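PDB 4H0A: uncharacterized protein from Staphylococcus aureus subsp. aureus, which is of unknown function but belongs to the CAP family of cysteine-rich secretory proteins and carries a CAP-associated N-terminal region. Local coordinates for residues G40-L52 / Y81-A95. Residues are numbered along the deposited sequence; the frame is centred on the assembly and turned at random.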
loop_
_atom_site.group_PDB
_atom_site.type_symbol
_atom_site.label_atom_id
_atom_site.label_comp_id
_atom_site.label_asym_id
_atom_site.label_seq_id
_atom_site.Cartn_x
_atom_site.Cartn_y
_atom_site.Cartn_z
ATOM N N GLY A 40 -3.614 -1.628 -20.552
ATOM C CA GLY A 40 -3.010 -1.237 -19.288
ATOM C C GLY A 40 -2.750 -2.377 -18.330
ATOM O O GLY A 40 -2.883 -3.549 -18.695
ATOM N N VAL A 41 -2.423 -2.022 -17.073
ATOM C CA VAL A 41 -1.999 -2.990 -16.060
ATOM C C VAL A 41 -3.088 -4.004 -15.712
ATOM O O VAL A 41 -2.744 -5.136 -15.384
ATOM C CB VAL A 41 -1.398 -2.355 -14.781
ATOM C CG1 VAL A 41 -0.363 -1.291 -15.116
ATOM C CG2 VAL A 41 -2.463 -1.800 -13.867
ATOM N N GLY A 42 -4.362 -3.649 -15.863
ATOM C CA GLY A 42 -5.448 -4.594 -15.631
ATOM C C GLY A 42 -5.385 -5.827 -16.522
ATOM O O GLY A 42 -5.780 -6.919 -16.095
ATOM N N THR A 43 -4.826 -5.688 -17.749
ATOM C CA THR A 43 -4.666 -6.822 -18.673
ATOM C C THR A 43 -3.489 -7.730 -18.258
ATOM O O THR A 43 -3.368 -8.818 -18.812
ATOM C CB THR A 43 -4.456 -6.350 -20.128
ATOM O OG1 THR A 43 -3.203 -5.660 -20.241
ATOM C CG2 THR A 43 -5.611 -5.486 -20.648
ATOM N N TRP A 44 -2.610 -7.292 -17.328
ATOM C CA TRP A 44 -1.474 -8.111 -16.893
ATOM C C TRP A 44 -1.925 -9.223 -15.952
ATOM O O TRP A 44 -1.275 -10.253 -15.907
ATOM C CB TRP A 44 -0.389 -7.275 -16.184
ATOM C CG TRP A 44 0.130 -6.086 -16.947
ATOM C CD1 TRP A 44 -0.124 -5.754 -18.246
ATOM C CD2 TRP A 44 1.054 -5.108 -16.456
ATOM N NE1 TRP A 44 0.546 -4.599 -18.577
ATOM C CE2 TRP A 44 1.309 -4.205 -17.509
ATOM C CE3 TRP A 44 1.700 -4.913 -15.227
ATOM C CZ2 TRP A 44 2.134 -3.090 -17.348
ATOM C CZ3 TRP A 44 2.555 -3.836 -15.084
ATOM C CH2 TRP A 44 2.745 -2.927 -16.128
ATOM N N VAL A 45 -3.032 -9.027 -15.206
ATOM C CA VAL A 45 -3.497 -10.039 -14.252
ATOM C C VAL A 45 -3.881 -11.304 -15.027
ATOM O O VAL A 45 -4.628 -11.224 -16.003
ATOM C CB VAL A 45 -4.649 -9.506 -13.361
ATOM C CG1 VAL A 45 -5.190 -10.606 -12.440
ATOM C CG2 VAL A 45 -4.184 -8.298 -12.539
ATOM N N GLY A 46 -3.315 -12.437 -14.615
ATOM C CA GLY A 46 -3.537 -13.727 -15.260
ATOM C C GLY A 46 -2.445 -14.113 -16.237
ATOM O O GLY A 46 -2.388 -15.273 -16.639
ATOM N N LYS A 47 -1.562 -13.168 -16.629
ATOM C CA LYS A 47 -0.462 -13.470 -17.552
ATOM C C LYS A 47 0.758 -13.947 -16.795
ATOM O O LYS A 47 0.874 -13.718 -15.590
ATOM C CB LYS A 47 -0.087 -12.243 -18.387
ATOM C CG LYS A 47 -1.183 -11.789 -19.331
ATOM C CD LYS A 47 -0.678 -10.693 -20.257
ATOM C CE LYS A 47 -1.652 -10.366 -21.359
ATOM N NZ LYS A 47 -1.251 -9.138 -22.092
ATOM N N ASP A 48 1.685 -14.595 -17.506
ATOM C CA ASP A 48 2.931 -15.063 -16.908
ATOM C C ASP A 48 3.830 -13.864 -16.664
ATOM O O ASP A 48 3.814 -12.921 -17.454
ATOM C CB ASP A 48 3.617 -16.095 -17.813
ATOM C CG ASP A 48 4.781 -16.794 -17.140
ATOM O OD1 ASP A 48 5.882 -16.198 -17.084
ATOM O OD2 ASP A 48 4.589 -17.925 -16.653
ATOM N N ILE A 49 4.617 -13.895 -15.573
ATOM C CA ILE A 49 5.519 -12.790 -15.222
ATOM C C ILE A 49 6.551 -12.493 -16.342
ATOM O O ILE A 49 6.956 -11.339 -16.485
ATOM C CB ILE A 49 6.210 -13.034 -13.854
ATOM C CG1 ILE A 49 6.912 -11.760 -13.326
ATOM C CG2 ILE A 49 7.197 -14.225 -13.878
ATOM C CD1 ILE A 49 6.047 -10.502 -13.241
ATOM N N LYS A 50 6.904 -13.497 -17.175
ATOM C CA LYS A 50 7.835 -13.324 -18.309
ATOM C C LYS A 50 7.353 -12.251 -19.313
ATOM O O LYS A 50 8.180 -11.668 -20.009
ATOM C CB LYS A 50 8.042 -14.650 -19.053
ATOM C CG LYS A 50 8.874 -15.681 -18.287
ATOM C CD LYS A 50 8.844 -17.048 -18.997
ATOM C CE LYS A 50 8.688 -18.222 -18.068
ATOM N NZ LYS A 50 8.217 -19.437 -18.786
ATOM N N VAL A 51 6.034 -11.981 -19.371
ATOM C CA VAL A 51 5.468 -10.952 -20.246
ATOM C C VAL A 51 6.002 -9.559 -19.852
ATOM O O VAL A 51 6.292 -8.756 -20.738
ATOM C CB VAL A 51 3.914 -10.993 -20.231
ATOM C CG1 VAL A 51 3.316 -9.782 -20.947
ATOM C CG2 VAL A 51 3.407 -12.289 -20.855
ATOM N N LEU A 52 6.137 -9.271 -18.551
ATOM C CA LEU A 52 6.654 -7.969 -18.098
ATOM C C LEU A 52 8.163 -7.907 -18.197
ATOM O O LEU A 52 8.705 -6.857 -18.544
ATOM C CB LEU A 52 6.240 -7.675 -16.657
ATOM C CG LEU A 52 4.757 -7.728 -16.342
ATOM C CD1 LEU A 52 4.522 -7.242 -14.936
ATOM C CD2 LEU A 52 3.929 -6.882 -17.326
ATOM N N TYR A 81 5.482 0.010 -10.139
ATOM C CA TYR A 81 4.634 -1.178 -10.094
ATOM C C TYR A 81 5.104 -2.185 -9.056
ATOM O O TYR A 81 6.297 -2.504 -9.036
ATOM C CB TYR A 81 4.644 -1.895 -11.456
ATOM C CG TYR A 81 4.370 -1.017 -12.651
ATOM C CD1 TYR A 81 3.068 -0.669 -13.002
ATOM C CD2 TYR A 81 5.403 -0.593 -13.480
ATOM C CE1 TYR A 81 2.807 0.092 -14.139
ATOM C CE2 TYR A 81 5.149 0.158 -14.624
ATOM C CZ TYR A 81 3.848 0.501 -14.949
ATOM O OH TYR A 81 3.568 1.228 -16.086
ATOM N N ILE A 82 4.185 -2.702 -8.231
ATOM C CA ILE A 82 4.432 -3.839 -7.345
ATOM C C ILE A 82 3.574 -4.936 -7.937
ATOM O O ILE A 82 2.342 -4.854 -7.870
ATOM C CB ILE A 82 4.164 -3.635 -5.832
ATOM C CG1 ILE A 82 4.982 -2.456 -5.273
ATOM C CG2 ILE A 82 4.497 -4.964 -5.071
ATOM C CD1 ILE A 82 4.535 -2.006 -3.856
ATOM N N VAL A 83 4.216 -5.931 -8.559
ATOM C CA VAL A 83 3.533 -7.028 -9.242
ATOM C C VAL A 83 3.647 -8.286 -8.395
ATOM O O VAL A 83 4.763 -8.741 -8.176
ATOM C CB VAL A 83 4.165 -7.227 -10.647
ATOM C CG1 VAL A 83 3.484 -8.365 -11.400
ATOM C CG2 VAL A 83 4.131 -5.922 -11.455
ATOM N N SER A 84 2.517 -8.860 -7.950
ATOM C CA SER A 84 2.531 -10.103 -7.164
ATOM C C SER A 84 2.220 -11.276 -8.053
ATOM O O SER A 84 1.329 -11.176 -8.899
ATOM C CB SER A 84 1.514 -10.051 -6.028
ATOM O OG SER A 84 1.613 -8.832 -5.314
ATOM N N THR A 85 2.902 -12.397 -7.830
ATOM C CA THR A 85 2.705 -13.600 -8.618
ATOM C C THR A 85 2.541 -14.823 -7.723
ATOM O O THR A 85 2.965 -14.825 -6.571
ATOM C CB THR A 85 3.905 -13.831 -9.572
ATOM O OG1 THR A 85 5.025 -14.233 -8.794
ATOM C CG2 THR A 85 4.271 -12.592 -10.400
ATOM N N LYS A 86 1.925 -15.853 -8.273
ATOM C CA LYS A 86 1.766 -17.157 -7.641
ATOM C C LYS A 86 1.948 -18.165 -8.740
ATOM O O LYS A 86 1.208 -18.107 -9.719
ATOM C CB LYS A 86 0.407 -17.304 -6.946
ATOM C CG LYS A 86 0.296 -18.618 -6.137
ATOM C CD LYS A 86 -0.173 -18.360 -4.719
ATOM C CE LYS A 86 -0.399 -19.621 -3.936
ATOM N NZ LYS A 86 -0.919 -19.329 -2.575
ATOM N N ARG A 87 2.999 -19.003 -8.644
ATOM C CA ARG A 87 3.374 -19.992 -9.661
ATOM C C ARG A 87 3.694 -19.270 -10.987
ATOM O O ARG A 87 3.284 -19.720 -12.054
ATOM C CB ARG A 87 2.278 -21.064 -9.832
ATOM C CG ARG A 87 1.958 -21.794 -8.529
ATOM C CD ARG A 87 0.930 -22.900 -8.715
ATOM N NE ARG A 87 -0.014 -22.978 -7.594
ATOM C CZ ARG A 87 -1.070 -22.183 -7.412
ATOM N NH1 ARG A 87 -1.342 -21.209 -8.280
ATOM N NH2 ARG A 87 -1.859 -22.347 -6.356
ATOM N N GLU A 88 4.376 -18.105 -10.887
ATOM C CA GLU A 88 4.782 -17.248 -12.006
ATOM C C GLU A 88 3.598 -16.559 -12.713
ATOM O O GLU A 88 3.847 -15.810 -13.651
ATOM C CB GLU A 88 5.632 -18.020 -13.041
ATOM C CG GLU A 88 6.821 -18.745 -12.431
ATOM C CD GLU A 88 7.733 -19.434 -13.427
ATOM O OE1 GLU A 88 7.413 -19.435 -14.639
ATOM O OE2 GLU A 88 8.771 -19.985 -12.987
ATOM N N GLU A 89 2.343 -16.729 -12.243
ATOM C CA GLU A 89 1.178 -16.051 -12.831
ATOM C C GLU A 89 0.958 -14.761 -12.090
ATOM O O GLU A 89 0.916 -14.785 -10.867
ATOM C CB GLU A 89 -0.084 -16.932 -12.727
ATOM C CG GLU A 89 -1.288 -16.357 -13.459
ATOM C CD GLU A 89 -2.550 -17.194 -13.359
ATOM O OE1 GLU A 89 -2.880 -17.649 -12.240
ATOM O OE2 GLU A 89 -3.234 -17.356 -14.395
ATOM N N ILE A 90 0.741 -13.651 -12.802
ATOM C CA ILE A 90 0.474 -12.372 -12.157
ATOM C C ILE A 90 -0.925 -12.417 -11.531
ATOM O O ILE A 90 -1.899 -12.697 -12.239
ATOM C CB ILE A 90 0.607 -11.210 -13.166
ATOM C CG1 ILE A 90 2.066 -11.117 -13.705
ATOM C CG2 ILE A 90 0.171 -9.868 -12.520
ATOM C CD1 ILE A 90 2.199 -10.233 -14.987
ATOM N N VAL A 91 -1.025 -12.165 -10.212
ATOM C CA VAL A 91 -2.322 -12.150 -9.510
ATOM C C VAL A 91 -2.668 -10.741 -9.008
ATOM O O VAL A 91 -3.792 -10.528 -8.556
ATOM C CB VAL A 91 -2.376 -13.163 -8.343
ATOM C CG1 VAL A 91 -2.228 -14.595 -8.856
ATOM C CG2 VAL A 91 -1.326 -12.862 -7.278
ATOM N N SER A 92 -1.713 -9.796 -9.043
ATOM C CA SER A 92 -1.968 -8.449 -8.563
ATOM C C SER A 92 -0.958 -7.479 -9.107
ATOM O O SER A 92 0.206 -7.850 -9.279
ATOM C CB SER A 92 -1.902 -8.424 -7.041
ATOM O OG SER A 92 -2.108 -7.121 -6.532
ATOM N N VAL A 93 -1.392 -6.230 -9.354
ATOM C CA VAL A 93 -0.504 -5.157 -9.795
ATOM C C VAL A 93 -0.910 -3.876 -9.103
ATOM O O VAL A 93 -1.994 -3.366 -9.378
ATOM C CB VAL A 93 -0.459 -4.937 -11.333
ATOM C CG1 VAL A 93 0.535 -3.815 -11.685
ATOM C CG2 VAL A 93 -0.087 -6.222 -12.066
ATOM N N TYR A 94 -0.054 -3.353 -8.221
ATOM C CA TYR A 94 -0.245 -2.034 -7.620
ATOM C C TYR A 94 0.461 -1.067 -8.569
ATOM O O TYR A 94 1.615 -1.321 -8.896
ATOM C CB TYR A 94 0.339 -1.986 -6.195
ATOM C CG TYR A 94 0.422 -0.578 -5.649
ATOM C CD1 TYR A 94 -0.694 0.047 -5.107
ATOM C CD2 TYR A 94 1.592 0.166 -5.773
ATOM C CE1 TYR A 94 -0.634 1.362 -4.646
ATOM C CE2 TYR A 94 1.656 1.487 -5.340
ATOM C CZ TYR A 94 0.541 2.081 -4.779
ATOM O OH TYR A 94 0.620 3.380 -4.357
ATOM N N ALA A 95 -0.204 -0.012 -9.055
ATOM C CA ALA A 95 0.440 0.904 -10.004
ATOM C C ALA A 95 0.218 2.344 -9.638
ATOM O O ALA A 95 -0.889 2.717 -9.265
ATOM C CB ALA A 95 -0.104 0.661 -11.406
HETATM O O HOH W 1 6.023 -20.175 -16.819
#
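G46, K47 and I49 are pinned to I90 and E88 by three backbone hydrogen bonds, around a single D48-E89 beta bridge. G46 N donates to I90 O (2.8 Å), I90 N returns a nearly straight bond to K47 O (2.8 Å, 177° at the hydrogen), and I49 N reaches E88 O in the type I' turn.

I90 lies under the type II turn W44-K47, and its CD1 meets L52 CD1 at 3.8 Å. With CG1 anti to the backbone N (chi1 -167°), I49 carries CD1 over the hairpin to V83 CG1 (3.8 Å) and T85 CG2. The W44 ring is sandwiched between V41 CA and L52 CD2; its CH2 sits 3.6 Å from Y81 CE1, over one face of the tyrosine, the planes inclined at 56°. Both methyls of V93 touch W44 CE3.

At the solvent-facing end, a water donates to D48 OD2 and E88 OE1 and accepts from K50 NZ; with the nearby K50 ammonium it probably eases carboxylate repulsion. D48 OD1 accepts from K50 N, a capping bond.

Within the CAP-associated N-terminal region, the 3-10 turn and the loop into helix 50-56, joined by L52, cover one side of hairpin 81-95; F56 packs against W44 and Y81, and Y72 of strand 69-76 against I49.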